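Local atomic coordinates of probable quinone reductase Qor (NADPH:quinone reductase) (Zeta-crystallin homolog protein) (Mycobacterium tuberculosis, PDB entry 4RVU), a protein that binds NADPH and probably uses it to reduce quinones, as a zeta-crystallin-like member of the medium-chain dehydrogenase/reductase family. Residues G130-A133 with H134-K138; L273-F276 with T277-G280; E281-S284 with W285-E289; K184-D188 with A189-V193. All coordinates share one frame; numbering follows the deposited sequence.

Interaction 1 of 4, residues G130-A133 with H134-K138; sequences GLTA and HYLLK. With NDP (NADPH dihydro-nicotinamide-adenine-dinucleotide phosphate), chain E.
The wall of the NADPH pocket beside the nicotinamide is built here from helix 120-140, where Thr132 and Tyr135 meet one turn apart. The tyrosine ring folds back along the helix and lays one face over the Thr132 backbone, with Thr132 O 3.6 Å above the ring plane and toward its rim. This comes from a chi1 of 84°, which sets CG between the backbone N and the carbonyl carbon. The ring then runs past the threonine, and Thr132 CG2 lies 3.8 Å from Tyr135 CE2. At the far end Tyr135 OH donates a hydrogen bond of 2.7 Å to O7N, the carboxamide oxygen of the cofactor, which lies at the ring edge in its plane.

Thr132 also faces the cofactor. Its OG1 is 3.1 Å from NADPH C4N, the carbon that carries the hydride, and is hydrogen-bonded to Leu128 O. Its CG2 packs alongside Leu136 CD1 at 3.8 Å, the two side chains pointing the same way. Main-chain bonds hold the turns, among them Tyr135 N to Leu131 O at 3.0 Å and Leu136 N to Thr132 O at 3.0 Å.

His134 leaves the helix on another side and reaches helix 280-295. Ala133 and Leu137 pack on helix 157-168, and the ring of Phe276 stacks on Tyr135. One buried helix thus joins its neighbours and gives the carboxamide oxygen one of its donors, lining the nicotinamide end of the NADPH cleft in this zeta-crystallin-like reductase.

Interaction 2 of 4, residues L273-F276 with T277-G280; sequences LFHF and TRTG. With NDP (NADPH dihydro-nicotinamide-adenine-dinucleotide phosphate), chain E.
Leu273 O draws together the turn at residues 273-277. It accepts a backbone hydrogen bond from Phe276 N at 2.9 Å. Thr277 OG1 lies 3.0 Å from the same oxygen, Leu273 O. A chi1 of 50° places this hydroxyl between the threonine's own N and carbonyl carbon and turns it back to the 3-10 turn. The methyl CG2 of Thr277 meets Leu273 CD1 at 4.0 Å, the two side chains crossing obliquely.

A water bridges the next step of the chain. It donates to Phe274 O at 2.6 Å and to Thr277 O at 3.1 Å, and it also sits over one face of the Phe274 ring, toward the rim. Arg278 bends at chi3, and its CD passes 3.1 Å from His275 O. Its NH1 lies near the plane of the His275 ring, at the edge. His275 ND1 itself is bonded to Ser265 of the second subunit.

At the start of the turn Leu273 N donates to O7N of NADPH at 2.9 Å, a rather bent bond at 132°. The carboxamide oxygen is therefore held by a main-chain amide here as well as by Tyr135. The segment links strand 267-269 to helix 280-295, whose N-cap is Thr279. Leu273 packs on helix 120-140, while His275, Phe276 and Arg278 reach the second subunit.

Interaction 3 of 4, residues E281-S284 with W285-E289; sequences EEFS and WRAAE
Glu282 and Arg286 form a salt bridge one turn apart on helix 280-295, with Glu282 OE2 2.9 Å from Arg286 NH1. The side chains lie side by side and point the same way. Glu282 has CG anti to its N and runs straight beyond it, while Arg286 is extended from CG to NE. The bond reaches OE2 on its anti side, 29° out of the carboxylate plane. The carboxylate and guanidinium planes are turned 41° apart.

Both groups have further partners. Glu282 OE1 accepts from Arg278 N, so each carboxylate oxygen has a donor. The guanidinium gives NE to Phe276 O, and NH2 to His134 ND1 and Ser139 OG. With these bonds in several directions its rotation is fixed. Trp285 brings CZ3 over one face, 3.4 Å above the guanidinium plane and toward its rim. At the pyrrole edge of the indole, Trp285 NE1 makes a weak hydrogen bond of 3.0 Å to Glu289 OE2. Glu289 OE1 is taken by Lys138 NZ and His134 NE2.

Backbone bonds satisfy the turn: Arg286 N to Glu282 O at 3.2 Å is almost straight at 173°, and Ala287 N to Phe283 O is 2.9 Å. Ser284 OG bonds back to Gly280 O. Apolar contact is slight, Ala287 CB resting 4.3 Å from Phe283 CZ.

Helix 280-295 places Phe283 and Arg286 against helix 120-140. Phe283 and Ala287 also touch Ala112 of strand 111-113. Glu282 and Arg286 pack on Arg239 of the second subunit.

Interaction 4 of 4, residues K184-D188 with A189-V193; sequences KLSKD and AGADV
Lys187 bends at both chi2 (-69°) and chi3 (-53°), which curls its chain forward past the end of helix 180-188. The ammonium thereby reaches two carbonyls beyond the helix. NZ bonds to Ala191 O at 3.0 Å, in the carbonyl plane, and to Asp192 O at 3.1 Å from above the plane. A water donates to both Lys187 O and Ala191 O, adding a second link between the same residues.

The main chain closes the helix with a Schellman motif. Gly190 has the positive phi that reverses the chain, at 118°. Ala191 N reaches back to Ser186 O at 3.1 Å, and Gly190 N to Lys187 O at 2.8 Å. This second bond arrives well above the carbonyl plane. With these backbone angles a side chain at Gly190 would collide with the carbonyl oxygen before it, which suits glycine. Ala189 N bonds to Leu185 O at 2.9 Å, and weakly to Ser186 O.

Helix 180-188 lies between strands 172-176 and 193-195 in the chain, part of a beta-alpha-beta unit of the Rossmann-type domain. The Schellman turn leads into the outer strand. Ser186 OG touches Ala191 CB at 3.3 Å and is hydrogen-bonded to Thr175 OG1 on strand 172-176. Ala189 and Ala191 pack on helix 157-168. Asp192 points its carboxylate to Arg172, with which OD2 forms a salt bridge.

In the fold
Interactions 1, 2 and 3 form one connected cluster, while interaction 4 stands apart, its centre about 19 Å from that of interaction 1. Interaction 1 is buried, mixing apolar packing with a few polar groups turned to the nicotinamide and to helix 280-295. Interaction 2 is a surface turn, held by backbone oxygens and a water, yet it too touches the cofactor. Interaction 3 continues directly from it and is partly buried and rich in charge. Ring packing joins interactions 1 and 2, and Arg286 of interaction 3 bonds to both neighbours. Interactions 2 and 3 also face the second subunit. Interaction 4 caps a helix near the far end of the parallel sheet.

Interaction 1 of 4, residues G130-A133 with H134-K138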
loop_
_atom_site.group_PDB
_atom_site.type_symbol
_atom_site.label_atom_id
_atom_site.label_comp_id
_atom_site.label_asym_id
_atom_site.label_seq_id
_atom_site.Cartn_x
_atom_site.Cartn_y
_atom_site.Cartn_z
ATOM N N GLY A 130 -14.013 14.332 9.578
ATOM C CA GLY A 130 -12.969 14.414 10.586
ATOM C C GLY A 130 -12.414 13.066 11.017
ATOM O O GLY A 130 -11.198 12.934 11.240
ATOM N N LEU A 131 -13.291 12.069 11.140
ATOM C CA LEU A 131 -12.855 10.692 11.420
ATOM C C LEU A 131 -12.005 10.207 10.261
ATOM O O LEU A 131 -11.026 9.470 10.441
ATOM C CB LEU A 131 -14.053 9.754 11.630
ATOM C CG LEU A 131 -14.935 9.936 12.868
ATOM C CD1 LEU A 131 -16.207 9.081 12.761
ATOM C CD2 LEU A 131 -14.166 9.574 14.131
ATOM N N THR A 132 -12.371 10.623 9.055
ATOM C CA THR A 132 -11.608 10.241 7.868
ATOM C C THR A 132 -10.228 10.895 7.872
ATOM O O THR A 132 -9.229 10.220 7.654
ATOM C CB THR A 132 -12.364 10.587 6.588
ATOM O OG1 THR A 132 -13.611 9.874 6.578
ATOM C CG2 THR A 132 -11.552 10.204 5.355
ATOM N N ALA A 133 -10.164 12.198 8.130
ATOM C CA ALA A 133 -8.865 12.859 8.246
ATOM C C ALA A 133 -8.023 12.202 9.340
ATOM O O ALA A 133 -6.822 11.991 9.162
ATOM C CB ALA A 133 -9.034 14.358 8.507
ATOM N N HIS A 134 -8.652 11.846 10.458
ATOM C CA HIS A 134 -7.917 11.203 11.545
ATOM C C HIS A 134 -7.264 9.906 11.080
ATOM O O HIS A 134 -6.060 9.715 11.264
ATOM C CB HIS A 134 -8.822 10.902 12.742
ATOM C CG HIS A 134 -8.089 10.333 13.915
ATOM N ND1 HIS A 134 -7.829 8.983 14.051
ATOM C CD2 HIS A 134 -7.535 10.932 14.998
ATOM C CE1 HIS A 134 -7.163 8.778 15.174
ATOM N NE2 HIS A 134 -6.970 9.945 15.767
ATOM N N TYR A 135 -8.047 9.004 10.491
ATOM C CA TYR A 135 -7.472 7.710 10.125
ATOM C C TYR A 135 -6.432 7.872 9.013
ATOM O O TYR A 135 -5.432 7.144 8.965
ATOM C CB TYR A 135 -8.553 6.637 9.831
ATOM C CG TYR A 135 -9.176 6.591 8.434
ATOM C CD1 TYR A 135 -8.419 6.217 7.322
ATOM C CD2 TYR A 135 -10.537 6.835 8.249
ATOM C CE1 TYR A 135 -8.973 6.148 6.064
ATOM C CE2 TYR A 135 -11.110 6.758 6.987
ATOM C CZ TYR A 135 -10.318 6.410 5.902
ATOM O OH TYR A 135 -10.859 6.322 4.636
ATOM N N LEU A 136 -6.653 8.847 8.138
ATOM C CA LEU A 136 -5.701 9.102 7.054
ATOM C C LEU A 136 -4.348 9.564 7.601
ATOM O O LEU A 136 -3.303 9.113 7.122
ATOM C CB LEU A 136 -6.269 10.119 6.055
ATOM C CG LEU A 136 -7.335 9.626 5.071
ATOM C CD1 LEU A 136 -7.945 10.781 4.266
ATOM C CD2 LEU A 136 -6.794 8.533 4.142
ATOM N N LEU A 137 -4.376 10.443 8.603
ATOM C CA LEU A 137 -3.163 11.058 9.162
ATOM C C LEU A 137 -2.522 10.263 10.288
ATOM O O LEU A 137 -1.350 10.457 10.590
ATOM C CB LEU A 137 -3.473 12.456 9.688
ATOM C CG LEU A 137 -3.838 13.498 8.648
ATOM C CD1 LEU A 137 -4.368 14.738 9.341
ATOM C CD2 LEU A 137 -2.622 13.843 7.820
ATOM N N LYS A 138 -3.293 9.394 10.933
ATOM C CA LYS A 138 -2.787 8.684 12.105
ATOM C C LYS A 138 -2.575 7.191 11.871
ATOM O O LYS A 138 -1.804 6.559 12.591
ATOM C CB LYS A 138 -3.727 8.883 13.306
ATOM C CG LYS A 138 -3.800 10.315 13.827
ATOM C CD LYS A 138 -2.575 10.656 14.669
ATOM C CE LYS A 138 -2.622 12.097 15.192
ATOM N NZ LYS A 138 -3.772 12.341 16.063
HETATM P PA NDP E . -15.458 17.608 -1.048
HETATM O O1A NDP E . -16.091 18.621 -0.137
HETATM O O2A NDP E . -13.964 17.459 -1.065
HETATM O O5B NDP E . -15.965 17.881 -2.549
HETATM C C5B NDP E . -15.311 17.261 -3.651
HETATM C C4B NDP E . -14.246 18.218 -4.160
HETATM O O4B NDP E . -13.356 17.566 -5.067
HETATM C C3B NDP E . -14.859 19.366 -4.941
HETATM O O3B NDP E . -15.210 20.458 -4.090
HETATM C C2B NDP E . -13.768 19.742 -5.923
HETATM O O2B NDP E . -12.998 20.830 -5.430
HETATM C C1B NDP E . -12.900 18.498 -6.047
HETATM N N9A NDP E . -13.084 17.969 -7.417
HETATM C C8A NDP E . -12.120 17.825 -8.341
HETATM N N7A NDP E . -12.623 17.333 -9.498
HETATM C C5A NDP E . -13.944 17.164 -9.324
HETATM C C6A NDP E . -15.076 16.682 -10.147
HETATM N N6A NDP E . -14.881 16.273 -11.421
HETATM N N1A NDP E . -16.302 16.665 -9.585
HETATM C C2A NDP E . -16.502 17.071 -8.320
HETATM N N3A NDP E . -15.525 17.520 -7.517
HETATM C C4A NDP E . -14.245 17.589 -7.951
HETATM O O3 NDP E . -16.124 16.182 -0.744
HETATM P PN NDP E . -15.966 15.459 0.680
HETATM O O1N NDP E . -15.114 16.323 1.571
HETATM O O2N NDP E . -17.337 15.018 1.121
HETATM O O5D NDP E . -15.123 14.146 0.303
HETATM C C5D NDP E . -13.831 14.261 -0.288
HETATM C C4D NDP E . -13.489 12.976 -1.027
HETATM O O4D NDP E . -13.147 11.956 -0.091
HETATM C C3D NDP E . -14.680 12.459 -1.807
HETATM O O3D NDP E . -14.203 11.915 -3.036
HETATM C C2D NDP E . -15.247 11.345 -0.955
HETATM O O2D NDP E . -15.835 10.338 -1.780
HETATM C C1D NDP E . -14.014 10.830 -0.230
HETATM N N1N NDP E . -14.278 10.280 1.100
HETATM C C2N NDP E . -13.777 9.080 1.398
HETATM C C3N NDP E . -13.963 8.490 2.639
HETATM C C7N NDP E . -13.376 7.136 2.901
HETATM O O7N NDP E . -13.483 6.646 4.012
HETATM N N7N NDP E . -12.746 6.508 1.910
HETATM C C4N NDP E . -14.742 9.195 3.725
HETATM C C5N NDP E . -15.223 10.497 3.278
HETATM C C6N NDP E . -14.971 10.985 2.000
HETATM P P2B NDP E . -12.005 21.641 -6.402
HETATM O O1X NDP E . -11.961 20.815 -7.656
HETATM O O2X NDP E . -12.664 22.980 -6.572
HETATM O O3X NDP E . -10.711 21.702 -5.643
#

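Interaction 2 of 4, residues L273-F276 with T277-G280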
loop_
_atom_site.group_PDB
_atom_site.type_symbol
_atom_site.label_atom_id
_atom_site.label_comp_id
_atom_site.label_asym_id
_atom_site.label_seq_id
_atom_site.Cartn_x
_atom_site.Cartn_y
_atom_site.Cartn_z
ATOM N N LEU A 273 -13.671 4.212 5.512
ATOM C CA LEU A 273 -13.947 4.521 6.919
ATOM C C LEU A 273 -14.425 3.290 7.703
ATOM O O LEU A 273 -14.122 3.130 8.896
ATOM C CB LEU A 273 -14.995 5.655 7.011
ATOM C CG LEU A 273 -15.389 6.115 8.418
ATOM C CD1 LEU A 273 -14.157 6.639 9.157
ATOM C CD2 LEU A 273 -16.523 7.170 8.418
ATOM N N PHE A 274 -15.178 2.430 7.031
ATOM C CA PHE A 274 -15.660 1.191 7.637
ATOM C C PHE A 274 -14.549 0.401 8.351
ATOM O O PHE A 274 -14.758 -0.121 9.453
ATOM C CB PHE A 274 -16.346 0.328 6.575
ATOM C CG PHE A 274 -16.831 -0.992 7.094
ATOM C CD1 PHE A 274 -18.019 -1.078 7.803
ATOM C CD2 PHE A 274 -16.096 -2.153 6.877
ATOM C CE1 PHE A 274 -18.472 -2.300 8.289
ATOM C CE2 PHE A 274 -16.543 -3.376 7.359
ATOM C CZ PHE A 274 -17.736 -3.447 8.065
ATOM N N HIS A 275 -13.362 0.342 7.752
ATOM C CA HIS A 275 -12.277 -0.463 8.317
ATOM C C HIS A 275 -11.474 0.281 9.379
ATOM O O HIS A 275 -10.501 -0.251 9.903
ATOM C CB HIS A 275 -11.337 -0.986 7.217
ATOM C CG HIS A 275 -12.016 -1.844 6.196
ATOM N ND1 HIS A 275 -12.118 -1.482 4.870
ATOM C CD2 HIS A 275 -12.636 -3.045 6.306
ATOM C CE1 HIS A 275 -12.764 -2.423 4.206
ATOM N NE2 HIS A 275 -13.090 -3.384 5.056
ATOM N N PHE A 276 -11.882 1.507 9.706
ATOM C CA PHE A 276 -11.215 2.258 10.763
ATOM C C PHE A 276 -12.185 2.652 11.876
ATOM O O PHE A 276 -11.839 3.421 12.763
ATOM C CB PHE A 276 -10.487 3.485 10.191
ATOM C CG PHE A 276 -9.491 3.138 9.124
ATOM C CD1 PHE A 276 -8.143 3.004 9.437
ATOM C CD2 PHE A 276 -9.908 2.893 7.816
ATOM C CE1 PHE A 276 -7.215 2.653 8.450
ATOM C CE2 PHE A 276 -8.995 2.530 6.832
ATOM C CZ PHE A 276 -7.639 2.424 7.149
ATOM N N THR A 277 -13.385 2.084 11.826
ATOM C CA THR A 277 -14.378 2.204 12.901
ATOM C C THR A 277 -14.939 0.820 13.205
ATOM O O THR A 277 -16.167 0.610 13.244
ATOM C CB THR A 277 -15.517 3.166 12.507
ATOM O OG1 THR A 277 -16.021 2.798 11.218
ATOM C CG2 THR A 277 -15.023 4.595 12.435
ATOM N N ARG A 278 -14.034 -0.133 13.432
ATOM C CA ARG A 278 -14.404 -1.544 13.529
ATOM C C ARG A 278 -15.001 -1.942 14.872
ATOM O O ARG A 278 -15.631 -2.990 14.980
ATOM C CB ARG A 278 -13.202 -2.440 13.215
ATOM C CG ARG A 278 -12.632 -2.203 11.826
ATOM C CD ARG A 278 -11.187 -2.732 11.677
ATOM N NE ARG A 278 -11.014 -4.161 11.952
ATOM C CZ ARG A 278 -11.663 -5.148 11.336
ATOM N NH1 ARG A 278 -12.583 -4.882 10.410
ATOM N NH2 ARG A 278 -11.407 -6.414 11.658
ATOM N N THR A 279 -14.779 -1.126 15.897
ATOM C CA THR A 279 -15.344 -1.375 17.216
ATOM C C THR A 279 -15.788 -0.042 17.796
ATOM O O THR A 279 -15.366 1.017 17.317
ATOM C CB THR A 279 -14.319 -2.005 18.177
ATOM O OG1 THR A 279 -13.200 -1.128 18.336
ATOM C CG2 THR A 279 -13.832 -3.364 17.660
ATOM N N GLY A 280 -16.625 -0.087 18.828
ATOM C CA GLY A 280 -17.005 1.135 19.520
ATOM C C GLY A 280 -15.770 1.785 20.116
ATOM O O GLY A 280 -15.651 3.013 20.179
HETATM P PA NDP E . -15.458 17.608 -1.048
HETATM O O1A NDP E . -16.091 18.621 -0.137
HETATM O O2A NDP E . -13.964 17.459 -1.065
HETATM O O5B NDP E . -15.965 17.881 -2.549
HETATM C C5B NDP E . -15.311 17.261 -3.651
HETATM C C4B NDP E . -14.246 18.218 -4.160
HETATM O O4B NDP E . -13.356 17.566 -5.067
HETATM C C3B NDP E . -14.859 19.366 -4.941
HETATM O O3B NDP E . -15.210 20.458 -4.090
HETATM C C2B NDP E . -13.768 19.742 -5.923
HETATM O O2B NDP E . -12.998 20.830 -5.430
HETATM C C1B NDP E . -12.900 18.498 -6.047
HETATM N N9A NDP E . -13.084 17.969 -7.417
HETATM C C8A NDP E . -12.120 17.825 -8.341
HETATM N N7A NDP E . -12.623 17.333 -9.498
HETATM C C5A NDP E . -13.944 17.164 -9.324
HETATM C C6A NDP E . -15.076 16.682 -10.147
HETATM N N6A NDP E . -14.881 16.273 -11.421
HETATM N N1A NDP E . -16.302 16.665 -9.585
HETATM C C2A NDP E . -16.502 17.071 -8.320
HETATM N N3A NDP E . -15.525 17.520 -7.517
HETATM C C4A NDP E . -14.245 17.589 -7.951
HETATM O O3 NDP E . -16.124 16.182 -0.744
HETATM P PN NDP E . -15.966 15.459 0.680
HETATM O O1N NDP E . -15.114 16.323 1.571
HETATM O O2N NDP E . -17.337 15.018 1.121
HETATM O O5D NDP E . -15.123 14.146 0.303
HETATM C C5D NDP E . -13.831 14.261 -0.288
HETATM C C4D NDP E . -13.489 12.976 -1.027
HETATM O O4D NDP E . -13.147 11.956 -0.091
HETATM C C3D NDP E . -14.680 12.459 -1.807
HETATM O O3D NDP E . -14.203 11.915 -3.036
HETATM C C2D NDP E . -15.247 11.345 -0.955
HETATM O O2D NDP E . -15.835 10.338 -1.780
HETATM C C1D NDP E . -14.014 10.830 -0.230
HETATM N N1N NDP E . -14.278 10.280 1.100
HETATM C C2N NDP E . -13.777 9.080 1.398
HETATM C C3N NDP E . -13.963 8.490 2.639
HETATM C C7N NDP E . -13.376 7.136 2.901
HETATM O O7N NDP E . -13.483 6.646 4.012
HETATM N N7N NDP E . -12.746 6.508 1.910
HETATM C C4N NDP E . -14.742 9.195 3.725
HETATM C C5N NDP E . -15.223 10.497 3.278
HETATM C C6N NDP E . -14.971 10.985 2.000
HETATM P P2B NDP E . -12.005 21.641 -6.402
HETATM O O1X NDP E . -11.961 20.815 -7.656
HETATM O O2X NDP E . -12.664 22.980 -6.572
HETATM O O3X NDP E . -10.711 21.702 -5.643
HETATM O O HOH W 1 -16.960 -0.895 10.674
#

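Interaction 3 of 4, residues E281-S284 with W285-E289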
loop_
_atom_site.group_PDB
_atom_site.type_symbol
_atom_site.label_atom_id
_atom_site.label_comp_id
_atom_site.label_asym_id
_atom_site.label_seq_id
_atom_site.Cartn_x
_atom_site.Cartn_y
_atom_site.Cartn_z
ATOM N N GLU A 281 -14.834 0.945 20.543
ATOM C CA GLU A 281 -13.611 1.419 21.171
ATOM C C GLU A 281 -12.762 2.216 20.183
ATOM O O GLU A 281 -12.186 3.258 20.531
ATOM C CB GLU A 281 -12.814 0.224 21.716
ATOM C CG GLU A 281 -13.475 -0.510 22.902
ATOM C CD GLU A 281 -14.747 -1.308 22.549
ATOM O OE1 GLU A 281 -14.912 -1.759 21.392
ATOM O OE2 GLU A 281 -15.586 -1.499 23.460
ATOM N N GLU A 282 -12.689 1.732 18.948
ATOM C CA GLU A 282 -11.876 2.400 17.931
ATOM C C GLU A 282 -12.550 3.685 17.502
ATOM O O GLU A 282 -11.900 4.717 17.352
ATOM C CB GLU A 282 -11.635 1.496 16.710
ATOM C CG GLU A 282 -10.763 2.166 15.617
ATOM C CD GLU A 282 -10.476 1.261 14.435
ATOM O OE1 GLU A 282 -11.312 0.386 14.127
ATOM O OE2 GLU A 282 -9.400 1.423 13.812
ATOM N N PHE A 283 -13.862 3.612 17.304
ATOM C CA PHE A 283 -14.640 4.784 16.936
ATOM C C PHE A 283 -14.512 5.877 18.004
ATOM O O PHE A 283 -14.312 7.056 17.689
ATOM C CB PHE A 283 -16.114 4.411 16.725
ATOM C CG PHE A 283 -17.026 5.605 16.705
ATOM C CD1 PHE A 283 -17.259 6.290 15.523
ATOM C CD2 PHE A 283 -17.630 6.057 17.872
ATOM C CE1 PHE A 283 -18.078 7.408 15.499
ATOM C CE2 PHE A 283 -18.445 7.186 17.859
ATOM C CZ PHE A 283 -18.667 7.865 16.672
ATOM N N SER A 284 -14.623 5.482 19.267
ATOM C CA SER A 284 -14.593 6.453 20.357
ATOM C C SER A 284 -13.242 7.131 20.470
ATOM O O SER A 284 -13.161 8.304 20.819
ATOM C CB SER A 284 -14.973 5.804 21.688
ATOM O OG SER A 284 -16.364 5.545 21.744
ATOM N N TRP A 285 -12.183 6.383 20.185
ATOM C CA TRP A 285 -10.832 6.918 20.216
ATOM C C TRP A 285 -10.646 8.005 19.169
ATOM O O TRP A 285 -10.178 9.103 19.484
ATOM C CB TRP A 285 -9.816 5.784 20.024
ATOM C CG TRP A 285 -8.443 6.260 19.660
ATOM C CD1 TRP A 285 -7.651 7.109 20.380
ATOM C CD2 TRP A 285 -7.691 5.904 18.488
ATOM N NE1 TRP A 285 -6.462 7.309 19.725
ATOM C CE2 TRP A 285 -6.458 6.577 18.567
ATOM C CE3 TRP A 285 -7.944 5.080 17.389
ATOM C CZ2 TRP A 285 -5.474 6.453 17.572
ATOM C CZ3 TRP A 285 -6.971 4.956 16.407
ATOM C CH2 TRP A 285 -5.752 5.642 16.505
ATOM N N ARG A 286 -11.021 7.707 17.925
ATOM C CA ARG A 286 -10.919 8.691 16.850
ATOM C C ARG A 286 -11.815 9.913 17.074
ATOM O O ARG A 286 -11.407 11.052 16.826
ATOM C CB ARG A 286 -11.240 8.045 15.496
ATOM C CG ARG A 286 -10.366 6.826 15.168
ATOM C CD ARG A 286 -10.394 6.494 13.679
ATOM N NE ARG A 286 -9.740 5.211 13.408
ATOM C CZ ARG A 286 -8.441 5.054 13.181
ATOM N NH1 ARG A 286 -7.950 3.839 12.947
ATOM N NH2 ARG A 286 -7.628 6.100 13.181
ATOM N N ALA A 287 -13.041 9.677 17.527
ATOM C CA ALA A 287 -13.977 10.776 17.772
ATOM C C ALA A 287 -13.440 11.701 18.865
ATOM O O ALA A 287 -13.508 12.925 18.750
ATOM C CB ALA A 287 -15.345 10.235 18.143
ATOM N N ALA A 288 -12.895 11.112 19.920
ATOM C CA ALA A 288 -12.297 11.896 21.005
ATOM C C ALA A 288 -11.090 12.719 20.547
ATOM O O ALA A 288 -10.971 13.896 20.908
ATOM C CB ALA A 288 -11.927 10.993 22.179
ATOM N N GLU A 289 -10.190 12.121 19.763
ATOM C CA GLU A 289 -9.056 12.881 19.233
ATOM C C GLU A 289 -9.536 14.003 18.307
ATOM O O GLU A 289 -8.961 15.092 18.295
ATOM C CB GLU A 289 -8.025 11.973 18.535
ATOM C CG GLU A 289 -7.431 10.883 19.435
ATOM C CD GLU A 289 -5.985 10.502 19.076
ATOM O OE1 GLU A 289 -5.569 10.679 17.905
ATOM O OE2 GLU A 289 -5.261 10.012 19.974
#

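Interaction 4 of 4, residues K184-D188 with A189-V193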
loop_
_atom_site.group_PDB
_atom_site.type_symbol
_atom_site.label_atom_id
_atom_site.label_comp_id
_atom_site.label_asym_id
_atom_site.label_seq_id
_atom_site.Cartn_x
_atom_site.Cartn_y
_atom_site.Cartn_z
ATOM N N LYS A 184 -7.423 30.709 -1.324
ATOM C CA LYS A 184 -7.234 31.475 -0.094
ATOM C C LYS A 184 -7.673 30.678 1.137
ATOM O O LYS A 184 -6.992 30.686 2.159
ATOM C CB LYS A 184 -7.979 32.815 -0.140
ATOM C CG LYS A 184 -7.497 33.793 0.928
ATOM C CD LYS A 184 -8.530 34.875 1.213
ATOM C CE LYS A 184 -9.550 34.414 2.248
ATOM N NZ LYS A 184 -9.060 34.585 3.655
ATOM N N LEU A 185 -8.814 30.004 1.034
ATOM C CA LEU A 185 -9.316 29.163 2.122
ATOM C C LEU A 185 -8.303 28.089 2.480
ATOM O O LEU A 185 -8.103 27.770 3.661
ATOM C CB LEU A 185 -10.620 28.486 1.711
ATOM C CG LEU A 185 -11.832 29.397 1.602
ATOM C CD1 LEU A 185 -13.003 28.662 0.972
ATOM C CD2 LEU A 185 -12.185 29.885 2.983
ATOM N N SER A 186 -7.664 27.545 1.449
ATOM C CA SER A 186 -6.662 26.489 1.631
ATOM C C SER A 186 -5.434 27.051 2.338
ATOM O O SER A 186 -4.924 26.433 3.268
ATOM C CB SER A 186 -6.302 25.830 0.291
ATOM O OG SER A 186 -5.339 24.794 0.449
ATOM N N LYS A 187 -4.978 28.235 1.916
ATOM C CA LYS A 187 -3.872 28.912 2.592
ATOM C C LYS A 187 -4.223 29.216 4.049
ATOM O O LYS A 187 -3.419 28.970 4.959
ATOM C CB LYS A 187 -3.503 30.219 1.871
ATOM C CG LYS A 187 -2.811 30.044 0.527
ATOM C CD LYS A 187 -1.407 29.482 0.692
ATOM C CE LYS A 187 -0.592 30.321 1.672
ATOM N NZ LYS A 187 0.766 29.753 1.934
ATOM N N ASP A 188 -5.420 29.757 4.267
ATOM C CA ASP A 188 -5.895 30.043 5.622
ATOM C C ASP A 188 -5.917 28.789 6.492
ATOM O O ASP A 188 -5.712 28.858 7.710
ATOM C CB ASP A 188 -7.297 30.649 5.590
ATOM C CG ASP A 188 -7.320 32.045 4.994
ATOM O OD1 ASP A 188 -6.231 32.612 4.739
ATOM O OD2 ASP A 188 -8.440 32.564 4.786
ATOM N N ALA A 189 -6.169 27.647 5.858
ATOM C CA ALA A 189 -6.185 26.355 6.553
ATOM C C ALA A 189 -4.777 25.865 6.878
ATOM O O ALA A 189 -4.597 24.924 7.652
ATOM C CB ALA A 189 -6.918 25.324 5.724
ATOM N N GLY A 190 -3.776 26.487 6.265
ATOM C CA GLY A 190 -2.397 26.168 6.587
ATOM C C GLY A 190 -1.568 25.617 5.446
ATOM O O GLY A 190 -0.380 25.310 5.634
ATOM N N ALA A 191 -2.176 25.489 4.267
ATOM C CA ALA A 191 -1.452 24.960 3.110
ATOM C C ALA A 191 -0.262 25.857 2.831
ATOM O O ALA A 191 -0.398 27.081 2.827
ATOM C CB ALA A 191 -2.349 24.869 1.891
ATOM N N ASP A 192 0.908 25.253 2.629
ATOM C CA ASP A 192 2.113 26.041 2.424
ATOM C C ASP A 192 2.173 26.531 0.981
ATOM O O ASP A 192 2.620 27.647 0.708
ATOM C CB ASP A 192 3.359 25.240 2.795
ATOM C CG ASP A 192 4.597 26.108 2.866
ATOM O OD1 ASP A 192 4.580 27.100 3.628
ATOM O OD2 ASP A 192 5.573 25.812 2.143
ATOM N N VAL A 193 1.708 25.695 0.059
ATOM C CA VAL A 193 1.630 26.056 -1.348
ATOM C C VAL A 193 0.369 25.469 -1.965
ATOM O O VAL A 193 0.025 24.309 -1.704
ATOM C CB VAL A 193 2.861 25.535 -2.144
ATOM C CG1 VAL A 193 2.651 25.728 -3.638
ATOM C CG2 VAL A 193 4.132 26.235 -1.700
HETATM O O HOH W 2 -0.452 29.167 4.980
#